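Local coordinates for chloride intracellular channel Clic (Drosophila melanogaster, PDB 2YV7), which might insert into membranes from a soluble GST-like form and act as a pH-dependent chloride channel, at residues F42-F47 with D215-S220; A223-I228 with E244-T249. One frame throughout, in Å; residues are numbered along the deposited sequence.

Interaction 1 (F42-F47 with D215-S220); sequences FCQEYF and DAFTQS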
loop_
_atom_site.group_PDB
_atom_site.type_symbol
_atom_site.label_atom_id
_atom_site.label_comp_id
_atom_site.label_asym_id
_atom_site.label_seq_id
_atom_site.Cartn_x
_atom_site.Cartn_y
_atom_site.Cartn_z
ATOM N N PHE A 42 -3.028 3.870 -3.477
ATOM C CA PHE A 42 -3.792 4.702 -2.505
ATOM C C PHE A 42 -4.802 3.888 -1.740
ATOM O O PHE A 42 -4.856 3.967 -0.526
ATOM C CB PHE A 42 -4.444 5.877 -3.196
ATOM C CG PHE A 42 -3.457 6.845 -3.680
ATOM C CD1 PHE A 42 -2.895 7.784 -2.808
ATOM C CD2 PHE A 42 -2.984 6.734 -4.998
ATOM C CE1 PHE A 42 -1.910 8.658 -3.237
ATOM C CE2 PHE A 42 -1.984 7.583 -5.449
ATOM C CZ PHE A 42 -1.457 8.550 -4.597
ATOM N N CYS A 43 -5.566 3.048 -2.437
ATOM C CA CYS A 43 -6.474 2.138 -1.730
ATOM C C CYS A 43 -5.687 1.312 -0.734
ATOM O O CYS A 43 -6.088 1.229 0.424
ATOM C CB CYS A 43 -7.189 1.217 -2.741
ATOM S SG CYS A 43 -8.306 2.130 -3.847
ATOM N N GLN A 44 -4.526 0.721 -1.107
ATOM C CA GLN A 44 -3.889 -0.151 -0.158
ATOM C C GLN A 44 -3.353 0.632 1.064
ATOM O O GLN A 44 -3.436 0.178 2.217
ATOM C CB GLN A 44 -2.789 -1.030 -0.848
ATOM C CG GLN A 44 -2.391 -2.130 0.160
ATOM C CD GLN A 44 -1.235 -3.054 -0.225
ATOM O OE1 GLN A 44 -0.747 -3.020 -1.338
ATOM N NE2 GLN A 44 -0.821 -3.916 0.734
ATOM N N GLU A 45 -2.802 1.809 0.793
ATOM C CA GLU A 45 -2.216 2.641 1.844
ATOM C C GLU A 45 -3.316 2.980 2.907
ATOM O O GLU A 45 -3.099 2.820 4.096
ATOM C CB GLU A 45 -1.639 3.939 1.272
ATOM C CG GLU A 45 -1.092 4.758 2.434
ATOM C CD GLU A 45 -0.389 6.055 2.043
ATOM O OE1 GLU A 45 -0.147 6.269 0.874
ATOM O OE2 GLU A 45 -0.077 6.892 2.935
ATOM N N TYR A 46 -4.448 3.443 2.441
ATOM C CA TYR A 46 -5.535 3.878 3.363
ATOM C C TYR A 46 -6.251 2.668 3.985
ATOM O O TYR A 46 -6.647 2.723 5.148
ATOM C CB TYR A 46 -6.492 4.905 2.719
ATOM C CG TYR A 46 -5.773 6.104 2.132
ATOM C CD1 TYR A 46 -4.565 6.550 2.695
ATOM C CD2 TYR A 46 -6.210 6.718 0.947
ATOM C CE1 TYR A 46 -3.835 7.605 2.136
ATOM C CE2 TYR A 46 -5.499 7.783 0.403
ATOM C CZ TYR A 46 -4.316 8.209 1.000
ATOM O OH TYR A 46 -3.588 9.249 0.415
ATOM N N PHE A 47 -6.366 1.558 3.250
ATOM C CA PHE A 47 -6.840 0.295 3.822
ATOM C C PHE A 47 -5.930 -0.050 5.001
ATOM O O PHE A 47 -6.363 -0.369 6.082
ATOM C CB PHE A 47 -6.784 -0.757 2.685
ATOM C CG PHE A 47 -7.475 -2.092 2.958
ATOM C CD1 PHE A 47 -7.574 -2.653 4.255
ATOM C CD2 PHE A 47 -7.947 -2.830 1.882
ATOM C CE1 PHE A 47 -8.182 -3.926 4.457
ATOM C CE2 PHE A 47 -8.584 -4.108 2.084
ATOM C CZ PHE A 47 -8.673 -4.648 3.375
ATOM N N ASP A 215 -0.892 -8.273 9.699
ATOM C CA ASP A 215 -2.260 -8.465 9.222
ATOM C C ASP A 215 -2.739 -7.329 8.321
ATOM O O ASP A 215 -3.417 -7.581 7.336
ATOM C CB ASP A 215 -3.237 -8.677 10.373
ATOM C CG ASP A 215 -3.062 -10.034 11.049
ATOM O OD1 ASP A 215 -2.532 -10.990 10.399
ATOM O OD2 ASP A 215 -3.414 -10.122 12.247
ATOM N N ALA A 216 -2.380 -6.090 8.653
ATOM C CA ALA A 216 -2.860 -4.931 7.878
ATOM C C ALA A 216 -2.357 -5.073 6.455
ATOM O O ALA A 216 -3.016 -4.658 5.476
ATOM C CB ALA A 216 -2.368 -3.635 8.484
ATOM N N PHE A 217 -1.116 -5.569 6.353
ATOM C CA PHE A 217 -0.561 -5.763 5.021
ATOM C C PHE A 217 -1.247 -6.897 4.271
ATOM O O PHE A 217 -1.740 -6.699 3.191
ATOM C CB PHE A 217 0.944 -6.013 5.065
ATOM C CG PHE A 217 1.518 -6.196 3.690
ATOM C CD1 PHE A 217 1.830 -5.061 2.905
ATOM C CD2 PHE A 217 1.644 -7.481 3.134
ATOM C CE1 PHE A 217 2.348 -5.192 1.572
ATOM C CE2 PHE A 217 2.155 -7.681 1.777
ATOM C CZ PHE A 217 2.500 -6.512 0.982
ATOM N N THR A 218 -1.264 -8.074 4.865
ATOM C CA THR A 218 -1.722 -9.266 4.154
ATOM C C THR A 218 -3.235 -9.157 3.855
ATOM O O THR A 218 -3.693 -9.524 2.757
ATOM C CB THR A 218 -1.412 -10.563 4.953
ATOM O OG1 THR A 218 -2.308 -10.646 6.028
ATOM C CG2 THR A 218 -0.022 -10.625 5.539
ATOM N N GLN A 219 -4.010 -8.575 4.781
ATOM C CA GLN A 219 -5.414 -8.342 4.517
ATOM C C GLN A 219 -5.686 -7.360 3.341
ATOM O O GLN A 219 -6.724 -7.443 2.672
ATOM C CB GLN A 219 -6.107 -7.850 5.796
ATOM C CG GLN A 219 -6.142 -8.884 6.886
ATOM C CD GLN A 219 -6.938 -10.098 6.448
ATOM O OE1 GLN A 219 -8.127 -9.991 6.123
ATOM N NE2 GLN A 219 -6.273 -11.243 6.363
ATOM N N SER A 220 -4.752 -6.424 3.078
ATOM C CA SER A 220 -5.003 -5.415 2.118
ATOM C C SER A 220 -4.244 -5.663 0.801
ATOM O O SER A 220 -4.423 -4.973 -0.185
ATOM C CB SER A 220 -4.575 -4.059 2.712
ATOM O OG SER A 220 -3.148 -4.023 2.737
#
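Q44 and F47 reach from one face of helix 41-55 to S220 of the short helix 215-220. The contact belongs to the GST fold of CLIC proteins and joins the thioredoxin-like N-terminal domain to the all-helical part of the chain. The two helical segments run roughly antiparallel, at 143°, with axes 9.6 Å apart at closest approach.

The tight part centres on S220. Its CB sits over one face of the F47 ring, 3.6 Å from the ring centroid, which is a CH-pi contact. F47 holds CG anti to its backbone N (chi1 -169°), and this carries the ring across to helix 215-220. The carbonyl O of Q219 approaches F47 CZ obliquely at 3.5 Å. Q44 extends its chain and touches S220 OG with CG and the amide. F217 turns its CB from helix 41-55, yet its ring swings back so that CE1 lies 3.5 Å from Q44 NE2. P180 and P222 also touch Q44.

The looser side is at Q219. Its backbone meets F47, but the end of its side chain leads away and the residue is exposed to solvent. Segment 42-47 lies in the region predicted to become a transmembrane helix after insertion, so this buried interface would probably have to open. One direct side-chain hydrogen bond spans the two segments: Q44 NE2 donates to S220 OG at 3.1 Å, with the oxygen tilted 18° from the amide plane.

Interaction 2 (A223-I228 with E244-T249); sequences ADQDII and ELETPT
The Q225 side-chain amide is gripped by three hydrogen bonds from segment 244-249. Its OE1 accepts the backbone N-H of T249 at 2.7 Å, with the donor tilted 23° from the carbonyl plane. Its NE2 uses both hydrogens. One goes to T249 OG1 at 2.8 Å and the other to E246 OE2 at 3.0 Å, and both acceptors lie close to the amide plane. The carboxylate of E246 is turned 76° from that plane, and NE2 meets OE2 from above the carboxylate. These bonds fix the rotation of the amide. The Q225 chain is bent at chi2, while E246 reaches in with an extended one.

A223 is the N-cap residue of helix 224-235. The next backbone N, that of D224, donates to T249 O at 3.0 Å, with an N-H...O angle of 161°. A backbone carbonyl from the loop thus satisfies an N-H of the first turn. T249 is therefore held at its N, its O and its OG1. A water bridges T249 OG1 and D224 OD2, donating to the carboxylate; D224 OD2 also bonds T251 OG1. The apolar share is small: A223 CB packs on P248 CB at 3.5 Å.

The contact lays an irregular, largely exposed chain along the start of helix 224-235. Helix 173-193 packs against that helix, with V187 touching D224 and I228, and Y191 touching I228. D226 binds R36 in a salt bridge and S30 by a hydrogen bond, tying the same first turns to the loop between strand 22-28 and helix 41-55.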
loop_
_atom_site.group_PDB
_atom_site.type_symbol
_atom_site.label_atom_id
_atom_site.label_comp_id
_atom_site.label_asym_id
_atom_site.label_seq_id
_atom_site.Cartn_x
_atom_site.Cartn_y
_atom_site.Cartn_z
ATOM N N ALA A 223 -3.576 -9.675 -4.892
ATOM C CA ALA A 223 -2.841 -10.760 -5.585
ATOM C C ALA A 223 -1.856 -10.290 -6.687
ATOM O O ALA A 223 -2.085 -9.312 -7.419
ATOM C CB ALA A 223 -3.892 -11.743 -6.195
ATOM N N ASP A 224 -0.814 -11.090 -6.903
ATOM C CA ASP A 224 0.165 -10.822 -7.950
ATOM C C ASP A 224 -0.482 -10.560 -9.271
ATOM O O ASP A 224 -0.085 -9.691 -9.989
ATOM C CB ASP A 224 1.095 -12.026 -8.134
ATOM C CG ASP A 224 2.078 -12.203 -6.963
ATOM O OD1 ASP A 224 1.927 -11.591 -5.851
ATOM O OD2 ASP A 224 3.051 -12.939 -7.189
ATOM N N GLN A 225 -1.444 -11.424 -9.646
ATOM C CA GLN A 225 -2.089 -11.313 -10.942
ATOM C C GLN A 225 -2.753 -9.984 -11.166
ATOM O O GLN A 225 -2.804 -9.484 -12.281
ATOM C CB GLN A 225 -3.135 -12.463 -11.070
ATOM C CG GLN A 225 -2.521 -13.895 -11.106
ATOM C CD GLN A 225 -1.974 -14.434 -9.790
ATOM O OE1 GLN A 225 -2.427 -14.083 -8.694
ATOM N NE2 GLN A 225 -1.044 -15.398 -9.893
ATOM N N ASP A 226 -3.295 -9.402 -10.105
ATOM C CA ASP A 226 -3.940 -8.124 -10.151
ATOM C C ASP A 226 -2.927 -6.986 -10.243
ATOM O O ASP A 226 -3.162 -6.038 -10.939
ATOM C CB ASP A 226 -4.869 -8.009 -8.917
ATOM C CG ASP A 226 -6.026 -9.043 -8.970
ATOM O OD1 ASP A 226 -6.663 -9.074 -10.036
ATOM O OD2 ASP A 226 -6.216 -9.826 -8.013
ATOM N N ILE A 227 -1.818 -7.071 -9.505
ATOM C CA ILE A 227 -0.740 -6.072 -9.673
ATOM C C ILE A 227 -0.245 -6.098 -11.125
ATOM O O ILE A 227 -0.193 -5.079 -11.835
ATOM C CB ILE A 227 0.437 -6.344 -8.652
ATOM C CG1 ILE A 227 -0.005 -6.034 -7.223
ATOM C CG2 ILE A 227 1.654 -5.433 -9.035
ATOM C CD1 ILE A 227 0.871 -6.620 -6.087
ATOM N N ILE A 228 0.079 -7.299 -11.621
ATOM C CA ILE A 228 0.505 -7.435 -13.022
ATOM C C ILE A 228 -0.507 -6.915 -14.062
ATOM O O ILE A 228 -0.147 -6.151 -14.959
ATOM C CB ILE A 228 0.799 -8.941 -13.310
ATOM C CG1 ILE A 228 1.964 -9.361 -12.416
ATOM C CG2 ILE A 228 1.063 -9.195 -14.793
ATOM C CD1 ILE A 228 2.249 -10.890 -12.569
ATOM N N GLU A 244 -7.945 -14.900 -16.854
ATOM C CA GLU A 244 -9.054 -14.713 -15.914
ATOM C C GLU A 244 -9.270 -15.919 -14.989
ATOM O O GLU A 244 -9.895 -15.798 -13.934
ATOM C CB GLU A 244 -10.364 -14.379 -16.654
ATOM C CG GLU A 244 -11.290 -13.422 -15.859
ATOM C CD GLU A 244 -12.801 -13.758 -15.921
ATOM O OE1 GLU A 244 -13.207 -14.675 -16.689
ATOM O OE2 GLU A 244 -13.581 -13.089 -15.186
ATOM N N LEU A 245 -8.776 -17.083 -15.400
ATOM C CA LEU A 245 -8.874 -18.297 -14.593
ATOM C C LEU A 245 -7.611 -18.612 -13.793
ATOM O O LEU A 245 -7.523 -19.701 -13.218
ATOM C CB LEU A 245 -9.181 -19.517 -15.487
ATOM C CG LEU A 245 -10.491 -19.672 -16.269
ATOM C CD1 LEU A 245 -10.606 -21.103 -16.805
ATOM C CD2 LEU A 245 -11.742 -19.285 -15.454
ATOM N N GLU A 246 -6.621 -17.703 -13.785
ATOM C CA GLU A 246 -5.390 -17.922 -13.019
ATOM C C GLU A 246 -5.776 -17.694 -11.562
ATOM O O GLU A 246 -6.365 -16.658 -11.238
ATOM C CB GLU A 246 -4.274 -16.968 -13.457
ATOM C CG GLU A 246 -2.874 -17.368 -12.994
ATOM C CD GLU A 246 -1.778 -16.382 -13.424
ATOM O OE1 GLU A 246 -1.954 -15.597 -14.412
ATOM O OE2 GLU A 246 -0.726 -16.402 -12.741
ATOM N N THR A 247 -5.521 -18.696 -10.724
ATOM C CA THR A 247 -5.876 -18.634 -9.313
ATOM C C THR A 247 -4.922 -17.610 -8.657
ATOM O O THR A 247 -3.717 -17.643 -8.922
ATOM C CB THR A 247 -5.835 -20.017 -8.645
ATOM O OG1 THR A 247 -6.968 -20.796 -9.095
ATOM C CG2 THR A 247 -5.918 -19.905 -7.098
ATOM N N PRO A 248 -5.485 -16.670 -7.885
ATOM C CA PRO A 248 -4.630 -15.641 -7.260
ATOM C C PRO A 248 -3.524 -16.218 -6.411
ATOM O O PRO A 248 -3.762 -17.136 -5.615
ATOM C CB PRO A 248 -5.579 -14.849 -6.352
ATOM C CG PRO A 248 -6.955 -15.431 -6.511
ATOM C CD PRO A 248 -6.925 -16.455 -7.613
ATOM N N THR A 249 -2.307 -15.691 -6.565
ATOM C CA THR A 249 -1.234 -16.079 -5.657
ATOM C C THR A 249 -0.599 -14.817 -5.119
ATOM O O THR A 249 -0.854 -13.770 -5.657
ATOM C CB THR A 249 -0.177 -16.882 -6.362
ATOM O OG1 THR A 249 0.224 -16.188 -7.557
ATOM C CG2 THR A 249 -0.770 -18.280 -6.721
HETATM O O HOH W 1 2.619 -15.532 -7.100
#

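From the N terminus, the chain passes strand 22-28 and enters helix 41-55, the first side of interaction 1. It then runs through the rest of the thioredoxin-like domain and most of the helical part. Helix 215-220 closes this long loop of 167 intervening residues. Helix 224-235 is the next helix, and interaction 2 opens at its start. That loop is short, with 15 residues between its segments, five of them unmodelled, and ends in the segment 244-249. The two contacts stand in series and neither nest nor cross. Their centres lie about 17 Å apart. Interaction 1 ties the two domains together; interaction 2 joins the loop after the last helix back to the start of that helix.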